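Long-range contacts in putative uncharacterized protein (Archaeoglobus fulgidus, PDB 3VU0), which is of unassigned function but forms the C-terminal globular domain of archaeal AglB, with an alpha/beta fold and the AglB core domain: residues 90-95 / 153-158; 35-40 / 63-68. All coordinates share one frame; numbering follows the deposited sequence.

Contact 1. Residues 90-95 / 153-158; sequences TVEELT and FGTVKI
The carbonyl oxygen T155 O draws two groups of the facing backbone: E92 N donates to it at 2.8 Å, lying in the carbonyl plane with an N-H...O angle of 151°, and V91 CA approaches it to 3.2 Å in a CA-H...O contact. Two residues further into the sheet, the antiparallel hydrogen-bonded pair T90 and K157 exchanges both backbone bonds, T90 N to K157 O at 2.9 Å and the straighter K157 N to T90 O at 3.1 Å. V91 and V156 form the non-hydrogen-bonded pair between them, and their branches meet loosely, CG1 of V91 lying 4.4 Å from CG2 of V156. Past V91 the strand gives way to a 3-10 turn. There E92 O accepts from both T95 N and T95 OG1, which pins the turn's end. The extended E92 side chain crosses that of T155 at about a right angle, bringing OE2 to 3.5 Å from T155 CG2. On the T90 face, a chi1 of 61° sets T90 OG1 beside K157 CB, while the hydroxyl's polar partner is H137 ND1; K157 NZ runs on to N140 OD1 and H137 O. T155 OG1, outside the strand, is hydrogen-bonded to D6 OD2. Strands 85-91 and 156-161 pair here; helix 132-138 lies against the T90 face and helix 5-17, through W7 and A10, against the V91 and V156 face.

Contact 2. Residues 35-40 / 63-68; sequences LSWWDY and DAAKFF
L35 leans from its CB toward helix 61-69, and with CG anti to the backbone N (chi1 -172°) its two methyls reach three helix residues. CD1 sits over one face of the F67 ring, 4.2 Å from the centroid and 26° off the normal, a CH-pi contact. L35 CD2 reaches F67 CD2 and F68 CZ, each 3.8 Å away, and A64 CB at 4.2 Å. Next along the loop, S36 O lies 3.4 Å from A64 CB, while W37 extends its indole so that CZ3 comes 4.0 Å from A65 CB and A64 CB lies at the ring edge. The F68 ring turns its edge to the backbone, with CE2 3.9 Å from W37 N in the ring plane. F67 also packs on helix 73-83, and W37 on I108 and I111 of helix 105-112. The WWDYG signature of this family begins in this loop at W37. No hydrogen bond crosses the interface, which therefore rests on methyl and aromatic packing; W37 N is buried against the carbon edge of F68 without a polar partner in the model, probably at some energetic cost.

In the fold
Contact 2 closes before contact 1 opens along the chain, and their centres lie 13 Å apart. Strand 85-91 joins them: it pairs with strand 33-35, which leads into the 35-40 loop, and on its other side with strand 156-161. Direct touch comes through Y40, whose OH is 2.5 Å from E93 OE1, a probable hydrogen bond, and whose CE2 is 3.5 Å from V91 CG2. L94 CD2 also packs on W37, 3.9 Å from its CD1. K104 forms salt bridges with both E93 and D39, tying the 3-10 turn of contact 1 to the WWDYG loop of contact 2. F68 meanwhile packs on T90.

Contact 1. Residues 90-95 / 153-158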
loop_
_atom_site.group_PDB
_atom_site.type_symbol
_atom_site.label_atom_id
_atom_site.label_comp_id
_atom_site.label_asym_id
_atom_site.label_seq_id
_atom_site.Cartn_x
_atom_site.Cartn_y
_atom_site.Cartn_z
ATOM N N THR A 90 1.920 0.889 -3.712
ATOM C CA THR A 90 2.559 1.525 -2.566
ATOM C C THR A 90 3.075 2.889 -2.996
ATOM O O THR A 90 3.299 3.132 -4.180
ATOM C CB THR A 90 3.746 0.687 -2.017
ATOM O OG1 THR A 90 4.744 0.543 -3.035
ATOM C CG2 THR A 90 3.268 -0.692 -1.580
ATOM N N VAL A 91 3.267 3.780 -2.029
ATOM C CA VAL A 91 3.738 5.129 -2.329
ATOM C C VAL A 91 4.791 5.517 -1.300
ATOM O O VAL A 91 4.657 5.192 -0.122
ATOM C CB VAL A 91 2.563 6.131 -2.278
ATOM C CG1 VAL A 91 3.016 7.500 -2.759
ATOM C CG2 VAL A 91 1.415 5.616 -3.125
ATOM N N GLU A 92 5.833 6.216 -1.740
ATOM C CA GLU A 92 6.910 6.600 -0.833
ATOM C C GLU A 92 6.470 7.355 0.424
ATOM O O GLU A 92 7.018 7.118 1.498
ATOM C CB GLU A 92 7.984 7.418 -1.569
ATOM C CG GLU A 92 9.251 7.625 -0.731
ATOM C CD GLU A 92 10.325 8.432 -1.445
ATOM O OE1 GLU A 92 11.403 8.655 -0.847
ATOM O OE2 GLU A 92 10.097 8.844 -2.601
ATOM N N GLU A 93 5.488 8.247 0.307
ATOM C CA GLU A 93 5.032 9.007 1.478
ATOM C C GLU A 93 4.435 8.126 2.585
ATOM O O GLU A 93 4.200 8.596 3.691
ATOM C CB GLU A 93 4.020 10.092 1.070
ATOM C CG GLU A 93 2.703 9.571 0.508
ATOM C CD GLU A 93 1.696 10.684 0.203
ATOM O OE1 GLU A 93 0.580 10.368 -0.253
ATOM O OE2 GLU A 93 2.012 11.873 0.418
ATOM N N LEU A 94 4.201 6.851 2.288
ATOM C CA LEU A 94 3.650 5.915 3.272
ATOM C C LEU A 94 4.751 5.295 4.134
ATOM O O LEU A 94 4.493 4.797 5.228
ATOM C CB LEU A 94 2.908 4.772 2.574
ATOM C CG LEU A 94 1.724 5.083 1.658
ATOM C CD1 LEU A 94 1.124 3.773 1.145
ATOM C CD2 LEU A 94 0.690 5.880 2.418
ATOM N N THR A 95 5.977 5.319 3.627
ATOM C CA THR A 95 7.101 4.721 4.328
ATOM C C THR A 95 7.757 5.638 5.347
ATOM O O THR A 95 7.588 6.856 5.315
ATOM C CB THR A 95 8.185 4.267 3.334
ATOM O OG1 THR A 95 8.773 5.419 2.720
ATOM C CG2 THR A 95 7.580 3.379 2.246
ATOM N N PHE A 153 7.251 3.514 -10.764
ATOM C CA PHE A 153 7.076 4.887 -11.233
ATOM C C PHE A 153 7.732 5.885 -10.270
ATOM O O PHE A 153 7.211 6.980 -10.054
ATOM C CB PHE A 153 5.588 5.219 -11.357
ATOM C CG PHE A 153 4.820 4.268 -12.227
ATOM C CD1 PHE A 153 4.948 4.310 -13.611
ATOM C CD2 PHE A 153 3.964 3.330 -11.659
ATOM C CE1 PHE A 153 4.225 3.431 -14.419
ATOM C CE2 PHE A 153 3.239 2.447 -12.456
ATOM C CZ PHE A 153 3.371 2.499 -13.839
ATOM N N GLY A 154 8.862 5.497 -9.686
ATOM C CA GLY A 154 9.561 6.386 -8.770
ATOM C C GLY A 154 9.021 6.368 -7.351
ATOM O O GLY A 154 9.463 5.569 -6.523
ATOM N N THR A 155 8.079 7.263 -7.066
ATOM C CA THR A 155 7.464 7.346 -5.746
ATOM C C THR A 155 6.284 6.386 -5.662
ATOM O O THR A 155 5.821 6.062 -4.574
ATOM C CB THR A 155 6.935 8.770 -5.452
ATOM O OG1 THR A 155 6.064 9.181 -6.515
ATOM C CG2 THR A 155 8.088 9.760 -5.323
ATOM N N VAL A 156 5.802 5.943 -6.820
ATOM C CA VAL A 156 4.670 5.025 -6.897
ATOM C C VAL A 156 5.083 3.689 -7.513
ATOM O O VAL A 156 5.677 3.643 -8.593
ATOM C CB VAL A 156 3.521 5.631 -7.741
ATOM C CG1 VAL A 156 2.322 4.689 -7.750
ATOM C CG2 VAL A 156 3.114 6.987 -7.166
ATOM N N LYS A 157 4.765 2.604 -6.819
ATOM C CA LYS A 157 5.099 1.269 -7.299
ATOM C C LYS A 157 3.860 0.390 -7.290
ATOM O O LYS A 157 3.040 0.470 -6.378
ATOM C CB LYS A 157 6.178 0.638 -6.412
ATOM C CG LYS A 157 7.447 1.480 -6.313
ATOM C CD LYS A 157 8.546 0.779 -5.518
ATOM C CE LYS A 157 9.771 1.694 -5.359
ATOM N NZ LYS A 157 10.899 1.041 -4.618
ATOM N N ILE A 158 3.716 -0.437 -8.319
ATOM C CA ILE A 158 2.582 -1.344 -8.383
ATOM C C ILE A 158 3.120 -2.763 -8.378
ATOM O O ILE A 158 4.082 -3.076 -9.078
ATOM C CB ILE A 158 1.709 -1.108 -9.642
ATOM C CG1 ILE A 158 0.536 -2.096 -9.646
ATOM C CG2 ILE A 158 2.538 -1.256 -10.904
ATOM C CD1 ILE A 158 -0.579 -1.714 -10.598
#

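Contact 2. Residues 35-40 / 63-68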
loop_
_atom_site.group_PDB
_atom_site.type_symbol
_atom_site.label_atom_id
_atom_site.label_comp_id
_atom_site.label_asym_id
_atom_site.label_seq_id
_atom_site.Cartn_x
_atom_site.Cartn_y
_atom_site.Cartn_z
ATOM N N LEU A 35 -5.306 -2.979 -4.089
ATOM C CA LEU A 35 -5.152 -2.542 -2.707
ATOM C C LEU A 35 -4.106 -1.444 -2.568
ATOM O O LEU A 35 -3.004 -1.540 -3.109
ATOM C CB LEU A 35 -4.786 -3.734 -1.809
ATOM C CG LEU A 35 -4.758 -3.520 -0.286
ATOM C CD1 LEU A 35 -4.779 -4.867 0.423
ATOM C CD2 LEU A 35 -3.525 -2.720 0.115
ATOM N N SER A 36 -4.479 -0.388 -1.855
ATOM C CA SER A 36 -3.589 0.741 -1.599
ATOM C C SER A 36 -4.149 1.464 -0.385
ATOM O O SER A 36 -5.133 1.013 0.205
ATOM C CB SER A 36 -3.558 1.694 -2.792
ATOM O OG SER A 36 -2.510 2.639 -2.648
ATOM N N TRP A 37 -3.531 2.578 -0.007
ATOM C CA TRP A 37 -4.024 3.347 1.132
ATOM C C TRP A 37 -5.295 4.059 0.661
ATOM O O TRP A 37 -5.405 4.426 -0.509
ATOM C CB TRP A 37 -2.973 4.364 1.579
ATOM C CG TRP A 37 -3.286 5.024 2.898
ATOM C CD1 TRP A 37 -3.097 6.338 3.212
ATOM C CD2 TRP A 37 -3.820 4.403 4.076
ATOM N NE1 TRP A 37 -3.481 6.575 4.507
ATOM C CE2 TRP A 37 -3.928 5.407 5.063
ATOM C CE3 TRP A 37 -4.216 3.097 4.395
ATOM C CZ2 TRP A 37 -4.417 5.146 6.353
ATOM C CZ3 TRP A 37 -4.703 2.837 5.680
ATOM C CH2 TRP A 37 -4.798 3.857 6.639
ATOM N N TRP A 38 -6.246 4.278 1.564
ATOM C CA TRP A 38 -7.505 4.898 1.168
ATOM C C TRP A 38 -7.416 6.281 0.520
ATOM O O TRP A 38 -8.284 6.644 -0.271
ATOM C CB TRP A 38 -8.484 4.932 2.353
ATOM C CG TRP A 38 -8.143 5.920 3.407
ATOM C CD1 TRP A 38 -7.267 5.754 4.441
ATOM C CD2 TRP A 38 -8.656 7.249 3.523
ATOM N NE1 TRP A 38 -7.204 6.902 5.197
ATOM C CE2 TRP A 38 -8.047 7.836 4.652
ATOM C CE3 TRP A 38 -9.576 8.002 2.778
ATOM C CZ2 TRP A 38 -8.325 9.146 5.058
ATOM C CZ3 TRP A 38 -9.854 9.310 3.184
ATOM C CH2 TRP A 38 -9.228 9.864 4.315
ATOM N N ASP A 39 -6.373 7.046 0.831
ATOM C CA ASP A 39 -6.217 8.374 0.242
ATOM C C ASP A 39 -6.210 8.362 -1.290
ATOM O O ASP A 39 -6.641 9.325 -1.927
ATOM C CB ASP A 39 -4.902 9.033 0.691
ATOM C CG ASP A 39 -4.876 9.368 2.168
ATOM O OD1 ASP A 39 -5.956 9.474 2.787
ATOM O OD2 ASP A 39 -3.763 9.550 2.699
ATOM N N TYR A 40 -5.707 7.279 -1.874
ATOM C CA TYR A 40 -5.589 7.177 -3.328
ATOM C C TYR A 40 -6.723 6.427 -4.017
ATOM O O TYR A 40 -6.742 6.315 -5.251
ATOM C CB TYR A 40 -4.265 6.489 -3.674
ATOM C CG TYR A 40 -3.120 6.883 -2.765
ATOM C CD1 TYR A 40 -2.680 8.206 -2.694
ATOM C CD2 TYR A 40 -2.478 5.931 -1.978
ATOM C CE1 TYR A 40 -1.620 8.572 -1.857
ATOM C CE2 TYR A 40 -1.420 6.281 -1.138
ATOM C CZ TYR A 40 -0.996 7.602 -1.083
ATOM O OH TYR A 40 0.056 7.942 -0.261
ATOM N N ASP A 63 -8.725 -2.811 6.335
ATOM C CA ASP A 63 -8.171 -3.996 5.683
ATOM C C ASP A 63 -6.804 -3.644 5.100
ATOM O O ASP A 63 -5.855 -4.423 5.190
ATOM C CB ASP A 63 -9.091 -4.472 4.553
ATOM C CG ASP A 63 -10.266 -5.292 5.055
ATOM O OD1 ASP A 63 -11.220 -5.494 4.278
ATOM O OD2 ASP A 63 -10.229 -5.746 6.217
ATOM N N ALA A 64 -6.719 -2.466 4.492
ATOM C CA ALA A 64 -5.474 -2.003 3.892
ATOM C C ALA A 64 -4.411 -1.799 4.965
ATOM O O ALA A 64 -3.243 -2.127 4.757
ATOM C CB ALA A 64 -5.711 -0.699 3.136
ATOM N N ALA A 65 -4.818 -1.254 6.108
ATOM C CA ALA A 65 -3.892 -1.009 7.211
ATOM C C ALA A 65 -3.358 -2.318 7.780
ATOM O O ALA A 65 -2.168 -2.433 8.076
ATOM C CB ALA A 65 -4.581 -0.202 8.304
ATOM N N LYS A 66 -4.240 -3.304 7.935
ATOM C CA LYS A 66 -3.836 -4.605 8.463
ATOM C C LYS A 66 -2.859 -5.263 7.497
ATOM O O LYS A 66 -1.901 -5.916 7.910
ATOM C CB LYS A 66 -5.063 -5.501 8.667
ATOM N N PHE A 67 -3.107 -5.090 6.203
ATOM C CA PHE A 67 -2.232 -5.658 5.183
ATOM C C PHE A 67 -0.845 -5.011 5.229
ATOM O O PHE A 67 0.172 -5.705 5.248
ATOM C CB PHE A 67 -2.831 -5.452 3.793
ATOM C CG PHE A 67 -1.928 -5.890 2.669
ATOM C CD1 PHE A 67 -1.897 -7.218 2.258
ATOM C CD2 PHE A 67 -1.090 -4.971 2.038
ATOM C CE1 PHE A 67 -1.047 -7.633 1.232
ATOM C CE2 PHE A 67 -0.231 -5.371 1.010
ATOM C CZ PHE A 67 -0.208 -6.705 0.604
ATOM N N PHE A 68 -0.806 -3.683 5.252
ATOM C CA PHE A 68 0.469 -2.975 5.268
ATOM C C PHE A 68 1.284 -3.161 6.543
ATOM O O PHE A 68 2.514 -3.156 6.496
ATOM C CB PHE A 68 0.265 -1.481 5.007
ATOM C CG PHE A 68 -0.020 -1.146 3.563
ATOM C CD1 PHE A 68 0.752 -1.696 2.539
ATOM C CD2 PHE A 68 -1.033 -0.256 3.231
ATOM C CE1 PHE A 68 0.515 -1.363 1.206
ATOM C CE2 PHE A 68 -1.277 0.086 1.900
ATOM C CZ PHE A 68 -0.502 -0.470 0.888
#